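PDB 3IJ3: cytosol aminopeptidase from Coxiella burnetii, which probably acts as a manganese-dependent aminopeptidase of the M17 family, removing residues from the amino ends of peptides. Local coordinates for residues L268-K271 with K272-G275; I177-A181 with E182-P186; T168-Y171 with L172-L176; G282-R285 with M286-Q290. All blocks are in the same frame, centred on the assembly; numbering follows the deposited sequence.

Contact 1: residues L268-K271 with K272-G275; sequences LLMK and KDMG. With LI (lithium ion), chain C.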
ATOM      1  N   LEU A 268      10.930  -1.873  13.818  1.00 17.29           N
ATOM      2  CA  LEU A 268      10.712  -2.021  15.244  1.00 18.08           C
ATOM      3  C   LEU A 268      11.762  -2.819  15.996  1.00 17.80           C
ATOM      4  O   LEU A 268      12.102  -2.474  17.128  1.00 19.68           O
ATOM      5  CB  LEU A 268       9.321  -2.620  15.483  1.00 18.65           C
ATOM      6  CG  LEU A 268       8.850  -2.713  16.913  1.00 21.82           C
ATOM      7  CD1 LEU A 268       8.856  -1.358  17.581  1.00 24.59           C
ATOM      8  CD2 LEU A 268       7.456  -3.352  16.940  1.00 25.13           C
ATOM      9  N   LEU A 269      12.243  -3.916  15.413  1.00 16.00           N
ATOM     10  CA  LEU A 269      13.236  -4.768  16.113  1.00 17.19           C
ATOM     11  C   LEU A 269      14.670  -4.496  15.698  1.00 16.10           C
ATOM     12  O   LEU A 269      15.572  -5.227  16.109  1.00 17.46           O
ATOM     13  CB  LEU A 269      12.952  -6.248  15.820  1.00 17.64           C
ATOM     14  CG  LEU A 269      11.580  -6.783  16.239  1.00 19.71           C
ATOM     15  CD1 LEU A 269      11.539  -8.277  16.021  1.00 21.18           C
ATOM     16  CD2 LEU A 269      11.266  -6.459  17.692  1.00 20.90           C
ATOM     17  N   MET A 270      14.909  -3.406  14.965  1.00 15.80           N
ATOM     18  CA  MET A 270      16.213  -3.190  14.359  1.00 15.10           C
ATOM     19  C   MET A 270      17.414  -2.918  15.266  1.00 14.78           C
ATOM     20  O   MET A 270      18.536  -2.858  14.785  1.00 17.35           O
ATOM     21  CB  MET A 270      16.119  -2.251  13.188  1.00 17.31           C
ATOM     22  CG  MET A 270      15.393  -2.847  12.010  1.00 18.52           C
ATOM     23  SD  MET A 270      16.155  -4.370  11.327  1.00 20.64           S
ATOM     24  CE  MET A 270      15.157  -5.648  12.121  1.00 24.47           C
ATOM     25  N   LYS A 271      17.176  -2.761  16.559  1.00 15.13           N
ATOM     26  CA  LYS A 271      18.292  -2.739  17.520  1.00 15.35           C
ATOM     27  C   LYS A 271      19.004  -4.109  17.419  1.00 14.60           C
ATOM     28  O   LYS A 271      20.157  -4.249  17.826  1.00 15.17           O
ATOM     29  CB  LYS A 271      17.804  -2.502  18.956  1.00 15.43           C
ATOM     30  CG  LYS A 271      16.982  -3.630  19.571  1.00 14.97           C
ATOM     31  CD  LYS A 271      16.496  -3.254  20.965  1.00 15.28           C
ATOM     32  CE  LYS A 271      15.747  -4.401  21.601  1.00 14.54           C
ATOM     33  NZ  LYS A 271      15.284  -4.183  23.021  1.00 14.02           N
ATOM     34  N   LYS A 272      18.329  -5.135  16.871  1.00 15.61           N
ATOM     35  CA  LYS A 272      18.937  -6.475  16.784  1.00 15.65           C
ATOM     36  C   LYS A 272      19.786  -6.690  15.572  1.00 16.42           C
ATOM     37  O   LYS A 272      20.347  -7.788  15.416  1.00 14.53           O
ATOM     38  CB  LYS A 272      17.874  -7.601  16.825  1.00 16.67           C
ATOM     39  CG  LYS A 272      17.162  -7.901  15.492  1.00 16.63           C
ATOM     40  CD  LYS A 272      16.150  -9.016  15.675  1.00 17.04           C
ATOM     41  CE  LYS A 272      15.343  -9.308  14.413  1.00 18.87           C
ATOM     42  NZ  LYS A 272      16.221  -9.835  13.324  1.00 17.47           N
ATOM     43  N   ASP A 273      19.931  -5.684  14.713  1.00 15.89           N
ATOM     44  CA  ASP A 273      20.712  -5.899  13.486  1.00 15.53           C
ATOM     45  C   ASP A 273      22.240  -5.996  13.703  1.00 15.56           C
ATOM     46  O   ASP A 273      23.026  -6.097  12.741  1.00 15.39           O
ATOM     47  CB  ASP A 273      20.333  -4.907  12.392  1.00 16.23           C
ATOM     48  CG  ASP A 273      20.348  -5.550  11.004  1.00 19.51           C
ATOM     49  OD1 ASP A 273      20.068  -6.773  10.902  1.00 18.77           O
ATOM     50  OD2 ASP A 273      20.636  -4.852  10.030  1.00 20.62           O
ATOM     51  N   MET A 274      22.641  -5.956  14.963  1.00 16.26           N
ATOM     52  CA  MET A 274      24.023  -6.218  15.368  1.00 16.01           C
ATOM     53  C   MET A 274      24.136  -7.616  16.007  1.00 15.28           C
ATOM     54  O   MET A 274      25.154  -7.958  16.620  1.00 14.19           O
ATOM     55  CB  MET A 274      24.582  -5.147  16.319  1.00 15.70           C
ATOM     56  CG  MET A 274      23.715  -4.674  17.422  1.00 15.86           C
ATOM     57  SD  MET A 274      23.032  -5.929  18.512  1.00 15.97           S
ATOM     58  CE  MET A 274      24.528  -6.424  19.375  1.00 15.91           C
ATOM     59  N   GLY A 275      23.105  -8.440  15.832  1.00 15.00           N
ATOM     60  CA  GLY A 275      23.091  -9.800  16.385  1.00 15.16           C
ATOM     61  C   GLY A 275      24.222 -10.666  15.869  1.00 13.82           C
ATOM     62  O   GLY A 275      24.760 -11.477  16.595  1.00 13.45           O
TER
HETATM   63 LI    LI C 460      20.514  -4.440   8.181  1.00 14.02          LI
HETATM   64  O   HOH W   1      19.584  -5.170   6.671  1.00 18.32           O
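Two backbone bonds turn the chain between L269 and D273 in a short 3-10 turn. D273 N bonds to M270 O at 3.2 Å, close to straight at the hydrogen. K272 N reaches L269 O at 2.9 Å, although the place of that nitrogen is less sure.

Side-chain packing follows the same turn. K272 lays its CG 3.2 Å from L269 O, and its CE then comes within 4.1 Å of L269 CB, because CG sits between the backbone N and carbonyl carbon (chi1 81°) and the chain runs on straight before bending at the last torsion. M270 curls back until its SD lies 4.3 Å from D273 CB. M274, bent at chi2 and chi3, brings SD to 3.4 Å from K271 O.

This turn leads into helix 275-289 of the M17 catalytic domain, M274 being the N-cap residue, and it carries a metal ligand. D273 OD2 binds the lithium ion at 1.9 Å, alongside D255, E334 and a water. Its other oxygen, OD1, takes a salt bridge from K250 and a hydrogen bond with T359, which together fix the carboxylate's rotation.

The lysine ammonium groups are held by carbonyl oxygens: K271 NZ by N178 O, K272 NZ by F451 O, with a cation-pi contact to the F451 ring.

Contact 2: residues I177-A181 with E182-P186; sequences INTPA and EDMGP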
ATOM      1  N   ILE A 177      22.060  -7.797  22.307  1.00  5.91           N
ATOM      2  CA  ILE A 177      20.927  -7.661  21.375  1.00  6.37           C
ATOM      3  C   ILE A 177      19.781  -6.873  22.016  1.00  7.28           C
ATOM      4  O   ILE A 177      19.215  -5.968  21.395  1.00  7.46           O
ATOM      5  CB  ILE A 177      20.452  -9.035  20.871  1.00  5.96           C
ATOM      6  CG1 ILE A 177      21.530  -9.657  19.988  1.00  8.11           C
ATOM      7  CG2 ILE A 177      19.104  -8.917  20.060  1.00  7.57           C
ATOM      8  CD1 ILE A 177      21.321 -11.133  19.703  1.00  7.35           C
ATOM      9  N   ASN A 178      19.462  -7.209  23.260  1.00  6.69           N
ATOM     10  CA  ASN A 178      18.384  -6.516  23.980  1.00  7.04           C
ATOM     11  C   ASN A 178      18.635  -5.029  24.275  1.00  7.90           C
ATOM     12  O   ASN A 178      17.686  -4.259  24.467  1.00  7.33           O
ATOM     13  CB  ASN A 178      18.066  -7.243  25.291  1.00  5.43           C
ATOM     14  CG  ASN A 178      17.268  -8.518  25.094  1.00  8.65           C
ATOM     15  OD1 ASN A 178      16.462  -8.615  24.167  1.00  8.51           O
ATOM     16  ND2 ASN A 178      17.390  -9.444  26.033  1.00  8.10           N
ATOM     17  N   THR A 179      19.896  -4.622  24.364  1.00  6.66           N
ATOM     18  CA  THR A 179      20.179  -3.216  24.706  1.00  6.16           C
ATOM     19  C   THR A 179      19.695  -2.314  23.586  1.00  6.14           C
ATOM     20  O   THR A 179      20.050  -2.499  22.424  1.00  5.73           O
ATOM     21  CB  THR A 179      21.676  -2.987  24.956  1.00  7.08           C
ATOM     22  OG1 THR A 179      22.116  -3.859  26.005  1.00  6.24           O
ATOM     23  CG2 THR A 179      21.948  -1.500  25.374  1.00  6.32           C
ATOM     24  N   PRO A 180      18.862  -1.343  23.920  1.00  5.81           N
ATOM     25  CA  PRO A 180      18.411  -0.391  22.906  1.00  7.63           C
ATOM     26  C   PRO A 180      19.569   0.208  22.127  1.00  6.75           C
ATOM     27  O   PRO A 180      20.649   0.476  22.704  1.00  6.25           O
ATOM     28  CB  PRO A 180      17.754   0.701  23.745  1.00  7.09           C
ATOM     29  CG  PRO A 180      17.267   0.016  24.917  1.00  6.58           C
ATOM     30  CD  PRO A 180      18.280  -1.054  25.238  1.00  7.41           C
ATOM     31  N   ALA A 181      19.345   0.515  20.845  1.00  6.21           N
ATOM     32  CA  ALA A 181      20.408   1.061  20.014  1.00  6.35           C
ATOM     33  C   ALA A 181      21.046   2.316  20.580  1.00  7.13           C
ATOM     34  O   ALA A 181      22.253   2.507  20.443  1.00  6.81           O
ATOM     35  CB  ALA A 181      19.924   1.295  18.573  1.00  6.37           C
ATOM     36  N   GLU A 182      20.248   3.184  21.221  1.00  5.92           N
ATOM     37  CA  GLU A 182      20.787   4.403  21.802  1.00  6.88           C
ATOM     38  C   GLU A 182      21.950   4.128  22.776  1.00  6.06           C
ATOM     39  O   GLU A 182      22.877   4.939  22.886  1.00  7.34           O
ATOM     40  CB  GLU A 182      19.689   5.161  22.552  1.00  7.75           C
ATOM     41  CG  GLU A 182      20.169   6.413  23.308  1.00  7.93           C
ATOM     42  CD  GLU A 182      20.716   7.531  22.422  1.00 11.19           C
ATOM     43  OE1 GLU A 182      20.558   7.521  21.177  1.00 11.09           O
ATOM     44  OE2 GLU A 182      21.304   8.483  22.997  1.00 11.50           O
ATOM     45  N   ASP A 183      21.870   3.008  23.462  1.00  6.26           N
ATOM     46  CA  ASP A 183      22.883   2.611  24.463  1.00  6.98           C
ATOM     47  C   ASP A 183      23.796   1.478  23.970  1.00  8.59           C
ATOM     48  O   ASP A 183      24.575   0.897  24.737  1.00  8.39           O
ATOM     49  CB  ASP A 183      22.133   2.214  25.740  1.00  6.58           C
ATOM     50  CG  ASP A 183      21.286   3.356  26.306  1.00  7.19           C
ATOM     51  OD1 ASP A 183      21.696   4.524  26.211  1.00  8.30           O
ATOM     52  OD2 ASP A 183      20.231   3.065  26.897  1.00  8.34           O
ATOM     53  N   MET A 184      23.727   1.186  22.679  1.00 12.93           N
ATOM     54  CA  MET A 184      24.521   0.133  22.063  1.00 13.22           C
ATOM     55  C   MET A 184      24.839   0.534  20.622  1.00 15.73           C
ATOM     56  O   MET A 184      24.391  -0.119  19.656  1.00 16.79           O
ATOM     57  CB  MET A 184      23.823  -1.228  22.129  1.00 14.51           C
ATOM     58  CG  MET A 184      24.643  -2.402  21.616  1.00 16.12           C
ATOM     59  SD  MET A 184      26.290  -2.579  22.372  1.00 18.35           S
ATOM     60  CE  MET A 184      25.874  -2.686  24.137  1.00 15.74           C
ATOM     61  N   GLY A 185      25.621   1.600  20.508  1.00 15.76           N
ATOM     62  CA  GLY A 185      26.104   2.052  19.218  1.00 17.04           C
ATOM     63  C   GLY A 185      27.482   1.461  18.946  1.00 16.19           C
ATOM     64  O   GLY A 185      27.981   0.634  19.691  1.00 15.77           O
ATOM     65  N   PRO A 186      28.135   1.912  17.869  1.00 16.25           N
ATOM     66  CA  PRO A 186      29.447   1.338  17.529  1.00 16.64           C
ATOM     67  C   PRO A 186      30.478   1.393  18.665  1.00 17.41           C
ATOM     68  O   PRO A 186      31.200   0.416  18.891  1.00 18.05           O
ATOM     69  CB  PRO A 186      29.882   2.169  16.306  1.00 16.54           C
ATOM     70  CG  PRO A 186      28.582   2.567  15.663  1.00 16.99           C
ATOM     71  CD  PRO A 186      27.633   2.829  16.841  1.00 16.57           C
TER
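The backbone closes a short turn here, with D183 N bonded to P180 O at 2.9 Å and M184 N to A181 O at 3.0 Å; the first is bent, 141° at the hydrogen, the second straighter. Successive bonds three residues apart are those of a brief 3-10 turn, here following the end of helix 157-178, where T179 is the first residue to leave helical geometry.

T179 carries the side-chain contact. Its methyl CG2 lies 3.6 Å from D183 O and 3.7 Å from D183 CB, the two side chains crossing at about a right angle, and it also meets M184 CB at 3.8 Å. With CG2 opposite the backbone N (chi1 -58° for OG1), the methyl faces the turn while the hydroxyl bonds back to D175 O in the last helical turn. M184 CB additionally rests 3.6 Å from P180 O, and the methionine chain, bent at chi2 and chi3, ends with CE against L176. A181 O, besides its backbone bond, accepts one from R228.

The polar ends find partners beyond the turn: D183 OD2 bonds to Y143 OH, and E182 OE1 forms salt bridges with R313 and R224 of a second subunit, while P180 packs on G315 of that subunit. The turn therefore takes part in the assembly of the six-chain enzyme. Within the chain it joins helix 157-178 to helix 186-200, for which G185 is the N-cap residue, and just ahead of it I177 and N178 pack against strand 445-454.

Contact 3: residues T168-Y171 with L172-L176; sequences TTIY and LIRDL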
ATOM      1  N   THR A 168      26.975 -17.733  30.667  1.00  8.72           N
ATOM      2  CA  THR A 168      27.474 -16.373  30.665  1.00  9.43           C
ATOM      3  C   THR A 168      27.635 -15.832  29.249  1.00  8.19           C
ATOM      4  O   THR A 168      27.363 -14.664  28.991  1.00  8.56           O
ATOM      5  CB  THR A 168      28.771 -16.216  31.469  1.00  9.91           C
ATOM      6  OG1 THR A 168      29.822 -17.018  30.899  1.00 10.85           O
ATOM      7  CG2 THR A 168      28.517 -16.584  32.964  1.00 11.91           C
ATOM      8  N   THR A 169      28.024 -16.696  28.319  1.00  8.28           N
ATOM      9  CA  THR A 169      28.200 -16.277  26.923  1.00  6.82           C
ATOM     10  C   THR A 169      26.827 -16.010  26.279  1.00  6.38           C
ATOM     11  O   THR A 169      26.651 -15.022  25.570  1.00  7.40           O
ATOM     12  CB  THR A 169      28.961 -17.352  26.139  1.00  7.21           C
ATOM     13  OG1 THR A 169      30.291 -17.496  26.705  1.00 10.61           O
ATOM     14  CG2 THR A 169      29.043 -16.984  24.668  1.00  8.79           C
ATOM     15  N   ILE A 170      25.858 -16.887  26.519  1.00  6.93           N
ATOM     16  CA  ILE A 170      24.507 -16.679  25.955  1.00  7.07           C
ATOM     17  C   ILE A 170      23.862 -15.438  26.580  1.00  6.43           C
ATOM     18  O   ILE A 170      23.192 -14.681  25.870  1.00  7.06           O
ATOM     19  CB  ILE A 170      23.629 -17.940  26.064  1.00  6.72           C
ATOM     20  CG1 ILE A 170      24.236 -19.055  25.190  1.00  6.97           C
ATOM     21  CG2 ILE A 170      22.153 -17.615  25.685  1.00  8.18           C
ATOM     22  CD1 ILE A 170      23.679 -20.447  25.458  1.00 10.60           C
ATOM     23  N   TYR A 171      24.039 -15.249  27.884  1.00  8.33           N
ATOM     24  CA  TYR A 171      23.547 -14.042  28.552  1.00  8.18           C
ATOM     25  C   TYR A 171      24.144 -12.772  27.931  1.00  8.26           C
ATOM     26  O   TYR A 171      23.444 -11.745  27.767  1.00  8.30           O
ATOM     27  CB  TYR A 171      23.837 -14.087  30.037  1.00  7.84           C
ATOM     28  CG  TYR A 171      22.785 -14.805  30.891  1.00  8.94           C
ATOM     29  CD1 TYR A 171      22.098 -15.928  30.433  1.00 11.13           C
ATOM     30  CD2 TYR A 171      22.555 -14.389  32.188  1.00 13.31           C
ATOM     31  CE1 TYR A 171      21.158 -16.599  31.265  1.00  9.54           C
ATOM     32  CE2 TYR A 171      21.644 -15.038  33.004  1.00 12.83           C
ATOM     33  CZ  TYR A 171      20.942 -16.131  32.539  1.00 11.25           C
ATOM     34  OH  TYR A 171      20.047 -16.753  33.420  1.00 12.19           O
ATOM     35  N   LEU A 172      25.436 -12.818  27.607  1.00  8.72           N
ATOM     36  CA  LEU A 172      26.100 -11.685  26.975  1.00  9.03           C
ATOM     37  C   LEU A 172      25.437 -11.375  25.625  1.00  9.21           C
ATOM     38  O   LEU A 172      25.141 -10.220  25.316  1.00  9.11           O
ATOM     39  CB  LEU A 172      27.591 -11.951  26.782  1.00  8.68           C
ATOM     40  CG  LEU A 172      28.378 -10.915  25.996  1.00  9.97           C
ATOM     41  CD1 LEU A 172      28.339  -9.555  26.725  1.00 11.02           C
ATOM     42  CD2 LEU A 172      29.847 -11.412  25.832  1.00 13.53           C
ATOM     43  N   ILE A 173      25.239 -12.414  24.804  1.00  7.36           N
ATOM     44  CA  ILE A 173      24.601 -12.256  23.488  1.00  7.88           C
ATOM     45  C   ILE A 173      23.208 -11.656  23.636  1.00  7.69           C
ATOM     46  O   ILE A 173      22.854 -10.691  22.938  1.00  6.92           O
ATOM     47  CB  ILE A 173      24.554 -13.606  22.734  1.00  7.11           C
ATOM     48  CG1 ILE A 173      25.969 -14.030  22.355  1.00  7.62           C
ATOM     49  CG2 ILE A 173      23.694 -13.521  21.459  1.00  7.66           C
ATOM     50  CD1 ILE A 173      26.090 -15.444  21.818  1.00  7.88           C
ATOM     51  N   ARG A 174      22.422 -12.223  24.552  1.00  7.55           N
ATOM     52  CA  ARG A 174      21.077 -11.720  24.810  1.00  8.10           C
ATOM     53  C   ARG A 174      21.111 -10.277  25.259  1.00  7.98           C
ATOM     54  O   ARG A 174      20.322  -9.472  24.775  1.00  7.51           O
ATOM     55  CB  ARG A 174      20.359 -12.588  25.839  1.00  8.54           C
ATOM     56  CG  ARG A 174      19.948 -13.961  25.312  1.00  7.36           C
ATOM     57  CD  ARG A 174      19.384 -14.794  26.443  1.00  9.91           C
ATOM     58  NE  ARG A 174      18.804 -16.054  25.984  1.00  9.04           N
ATOM     59  CZ  ARG A 174      18.148 -16.902  26.774  1.00  9.55           C
ATOM     60  NH1 ARG A 174      18.046 -16.660  28.073  1.00 10.64           N
ATOM     61  NH2 ARG A 174      17.632 -18.023  26.275  1.00 10.73           N
ATOM     62  N   ASP A 175      22.028  -9.944  26.174  1.00  8.27           N
ATOM     63  CA  ASP A 175      22.151  -8.574  26.696  1.00  8.19           C
ATOM     64  C   ASP A 175      22.505  -7.567  25.597  1.00  7.52           C
ATOM     65  O   ASP A 175      21.882  -6.500  25.510  1.00  7.53           O
ATOM     66  CB  ASP A 175      23.205  -8.466  27.829  1.00  8.31           C
ATOM     67  CG  ASP A 175      22.744  -9.059  29.172  1.00 11.42           C
ATOM     68  OD1 ASP A 175      21.546  -9.335  29.375  1.00 11.02           O
ATOM     69  OD2 ASP A 175      23.620  -9.207  30.065  1.00 12.00           O
ATOM     70  N   LEU A 176      23.488  -7.900  24.752  1.00  6.79           N
ATOM     71  CA  LEU A 176      23.898  -6.989  23.696  1.00  7.49           C
ATOM     72  C   LEU A 176      22.747  -6.733  22.715  1.00  6.65           C
ATOM     73  O   LEU A 176      22.493  -5.603  22.323  1.00  7.76           O
ATOM     74  CB  LEU A 176      25.128  -7.532  22.961  1.00  7.23           C
ATOM     75  CG  LEU A 176      26.413  -7.576  23.800  1.00  9.24           C
ATOM     76  CD1 LEU A 176      27.551  -8.321  23.011  1.00  8.90           C
ATOM     77  CD2 LEU A 176      26.863  -6.167  24.214  1.00 11.98           C
TER
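I170 and R174, one helical turn apart, lie side by side and point the same way, with I170 CG2 over one face of the guanidinium and 3.7 Å from R174 NE. The arginine reaches there with its chain extended from CG to NE, starting from a CG set opposite the carbonyl carbon (chi1 -72°). Its nitrogens are gripped by E466 in a salt bridge and by the carbonyls of L135 and G460, so the end of this buried side chain is well fixed.

On another buried face, I173 CG1 lies 3.4 Å from T169 O, and its side chain meets H279 of helix 275-289. All of this belongs to one regular stretch of helix 157-178, stitched by i to i+4 backbone bonds: R174 N to I170 O at 2.9 Å, nearly straight at 170°, and D175 N to Y171 O at 2.8 Å are two of the four.

The packing is looser around the partly exposed Y171, whose side chain comes no nearer to that of R174 than 4.5 Å, CE1 to NH1. Y171 instead bonds through OH to G134 O and packs edge-to-face with Y138, whose hydroxyl also bonds to D175 OD1.

Contact 4: residues G282-R285 with M286-Q290; sequences GLAR and MIMLQ. With SO4 (sulfate ion), chain H.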
ATOM      1  N   GLY A 282      30.431 -13.783  20.991  1.00 14.15           N
ATOM      2  CA  GLY A 282      30.142 -14.886  21.928  1.00 13.82           C
ATOM      3  C   GLY A 282      30.922 -16.148  21.589  1.00 13.88           C
ATOM      4  O   GLY A 282      31.509 -16.785  22.484  1.00 15.31           O
ATOM      5  N   LEU A 283      30.988 -16.466  20.299  1.00 14.03           N
ATOM      6  CA  LEU A 283      31.757 -17.627  19.842  1.00 14.48           C
ATOM      7  C   LEU A 283      33.259 -17.411  20.169  1.00 14.54           C
ATOM      8  O   LEU A 283      33.924 -18.321  20.670  1.00 13.86           O
ATOM      9  CB  LEU A 283      31.537 -17.900  18.359  1.00 13.86           C
ATOM     10  CG  LEU A 283      32.247 -19.128  17.850  1.00 13.90           C
ATOM     11  CD1 LEU A 283      31.830 -20.409  18.646  1.00 13.73           C
ATOM     12  CD2 LEU A 283      31.974 -19.264  16.370  1.00 14.57           C
ATOM     13  N   ALA A 284      33.777 -16.208  19.909  1.00 14.47           N
ATOM     14  CA  ALA A 284      35.151 -15.868  20.271  1.00 14.09           C
ATOM     15  C   ALA A 284      35.379 -16.112  21.771  1.00 14.77           C
ATOM     16  O   ALA A 284      36.400 -16.674  22.181  1.00 15.09           O
ATOM     17  CB  ALA A 284      35.443 -14.387  19.939  1.00 14.26           C
ATOM     18  N   ARG A 285      34.451 -15.638  22.596  1.00 15.35           N
ATOM     19  CA  ARG A 285      34.549 -15.828  24.038  1.00 15.91           C
ATOM     20  C   ARG A 285      34.624 -17.302  24.438  1.00 15.37           C
ATOM     21  O   ARG A 285      35.456 -17.671  25.282  1.00 15.18           O
ATOM     22  CB  ARG A 285      33.417 -15.089  24.750  1.00 16.31           C
ATOM     23  CG  ARG A 285      33.538 -15.163  26.265  1.00 15.02           C
ATOM     24  CD  ARG A 285      32.552 -14.219  26.912  1.00 18.16           C
ATOM     25  NE  ARG A 285      32.768 -14.190  28.347  1.00 19.09           N
ATOM     26  CZ  ARG A 285      32.146 -14.970  29.234  1.00 21.89           C
ATOM     27  NH1 ARG A 285      31.223 -15.841  28.860  1.00 21.68           N
ATOM     28  NH2 ARG A 285      32.454 -14.858  30.518  1.00 26.00           N
ATOM     29  N   MET A 286      33.804 -18.161  23.820  1.00 15.06           N
ATOM     30  CA  MET A 286      33.860 -19.601  24.132  1.00 15.53           C
ATOM     31  C   MET A 286      35.198 -20.216  23.727  1.00 14.64           C
ATOM     32  O   MET A 286      35.771 -21.028  24.461  1.00 14.25           O
ATOM     33  CB  MET A 286      32.688 -20.363  23.488  1.00 15.04           C
ATOM     34  CG  MET A 286      31.348 -20.081  24.125  1.00 19.00           C
ATOM     35  SD  MET A 286      31.270 -20.692  25.804  1.00 22.92           S
ATOM     36  CE  MET A 286      31.875 -22.329  25.575  1.00 16.23           C
ATOM     37  N   ILE A 287      35.711 -19.807  22.572  1.00 14.03           N
ATOM     38  CA  ILE A 287      36.995 -20.287  22.092  1.00 14.52           C
ATOM     39  C   ILE A 287      38.096 -19.948  23.111  1.00 13.89           C
ATOM     40  O   ILE A 287      38.926 -20.797  23.434  1.00 13.87           O
ATOM     41  CB  ILE A 287      37.309 -19.673  20.719  1.00 14.06           C
ATOM     42  CG1 ILE A 287      36.404 -20.291  19.638  1.00 15.41           C
ATOM     43  CG2 ILE A 287      38.783 -19.873  20.351  1.00 17.82           C
ATOM     44  CD1 ILE A 287      36.511 -19.548  18.275  1.00 15.07           C
ATOM     45  N   MET A 288      38.052 -18.730  23.650  1.00 13.73           N
ATOM     46  CA  MET A 288      39.056 -18.278  24.627  1.00 15.26           C
ATOM     47  C   MET A 288      38.868 -18.916  26.009  1.00 15.20           C
ATOM     48  O   MET A 288      39.847 -19.326  26.665  1.00 14.91           O
ATOM     49  CB  MET A 288      39.083 -16.728  24.680  1.00 15.00           C
ATOM     50  CG  MET A 288      39.594 -16.103  23.349  1.00 16.14           C
ATOM     51  SD  MET A 288      39.740 -14.292  23.343  1.00 17.62           S
ATOM     52  CE  MET A 288      38.010 -13.733  23.327  1.00 15.96           C
ATOM     53  N   LEU A 289      37.620 -19.035  26.442  1.00 15.38           N
ATOM     54  CA  LEU A 289      37.303 -19.686  27.718  1.00 16.24           C
ATOM     55  C   LEU A 289      37.762 -21.132  27.758  1.00 17.38           C
ATOM     56  O   LEU A 289      38.222 -21.622  28.791  1.00 16.10           O
ATOM     57  CB  LEU A 289      35.790 -19.640  27.997  1.00 16.17           C
ATOM     58  CG  LEU A 289      35.213 -18.332  28.535  1.00 16.23           C
ATOM     59  CD1 LEU A 289      33.704 -18.316  28.452  1.00 17.17           C
ATOM     60  CD2 LEU A 289      35.702 -18.115  29.977  1.00 18.76           C
ATOM     61  N   GLN A 290      37.604 -21.817  26.638  1.00 17.67           N
ATOM     62  CA  GLN A 290      37.948 -23.229  26.516  1.00 17.60           C
ATOM     63  C   GLN A 290      39.343 -23.467  25.953  1.00 18.35           C
ATOM     64  O   GLN A 290      39.769 -24.614  25.756  1.00 18.57           O
ATOM     65  CB  GLN A 290      36.896 -23.903  25.646  1.00 19.29           C
ATOM     66  CG  GLN A 290      35.513 -23.929  26.270  1.00 22.16           C
ATOM     67  CD  GLN A 290      35.357 -25.031  27.304  1.00 28.85           C
ATOM     68  OE1 GLN A 290      35.831 -26.153  27.101  1.00 32.20           O
ATOM     69  NE2 GLN A 290      34.668 -24.732  28.407  1.00 30.23           N
TER
HETATM   70  S   SO4 H 465      35.416 -28.003  30.539  0.50 41.14           S
HETATM   71  O1  SO4 H 465      35.041 -28.551  31.845  0.50 35.78           O
HETATM   72  O2  SO4 H 465      36.807 -27.550  30.580  0.50 39.74           O
HETATM   73  O3  SO4 H 465      35.304 -29.042  29.524  0.50 38.06           O
HETATM   74  O4  SO4 H 465      34.546 -26.885  30.205  0.50 38.71           O
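An aliphatic methyl lies over a charged plane: L289 CD1 sits above one face of the R285 guanidinium, offset toward its rim and 3.5 Å from R285 NH1. Both residues stand on helix 275-289 of the catalytic domain, one turn apart, and their side chains cross obliquely. R285 is extended from CG to NE, with CG on the far side of CB from the backbone N (chi1 -175°), which carries its end along the helix toward L289; NH1 then bonds to the hydroxyls of T168 and T169 on helix 157-178.

Other faces of the helix are apolar and buried. I287 CD1 approaches L283 CG at 4.3 Å, and these two side chains touch helix 470-481. M288 bends at its last torsion to bring CE within 4.3 Å of A284 CB, next to L296 of strand 295-305. Four i to i+4 backbone bonds hold the helix, among them L289 N to R285 O at 2.8 Å.

Just past the helix, Q290 NE2 bonds to D165 and also to a sulfate ion, probably from the crystallisation liquor, with NE2 to sulfate O4 2.8 Å long and 168° at the hydrogen.

How the contacts relate
Along the chain the order is contact 3, contact 2, contact 1, contact 4. Contact 3 lies within helix 157-178 and contact 2 covers its end and the turn after it, their centres about 13 Å apart. Contact 1 leads into helix 275-289, whose last turns form contact 4 about 23 Å away, centre to centre. K271, in the turn before helix 275-289, probably bonds through NZ to N178 O at the end of helix 157-178, 2.8 Å away, while T168 and T169, farther back along it, probably bond R285. From the metal-bearing turn, helix 275-289 runs to the other side of the chain's centre, packed on helix 157-178.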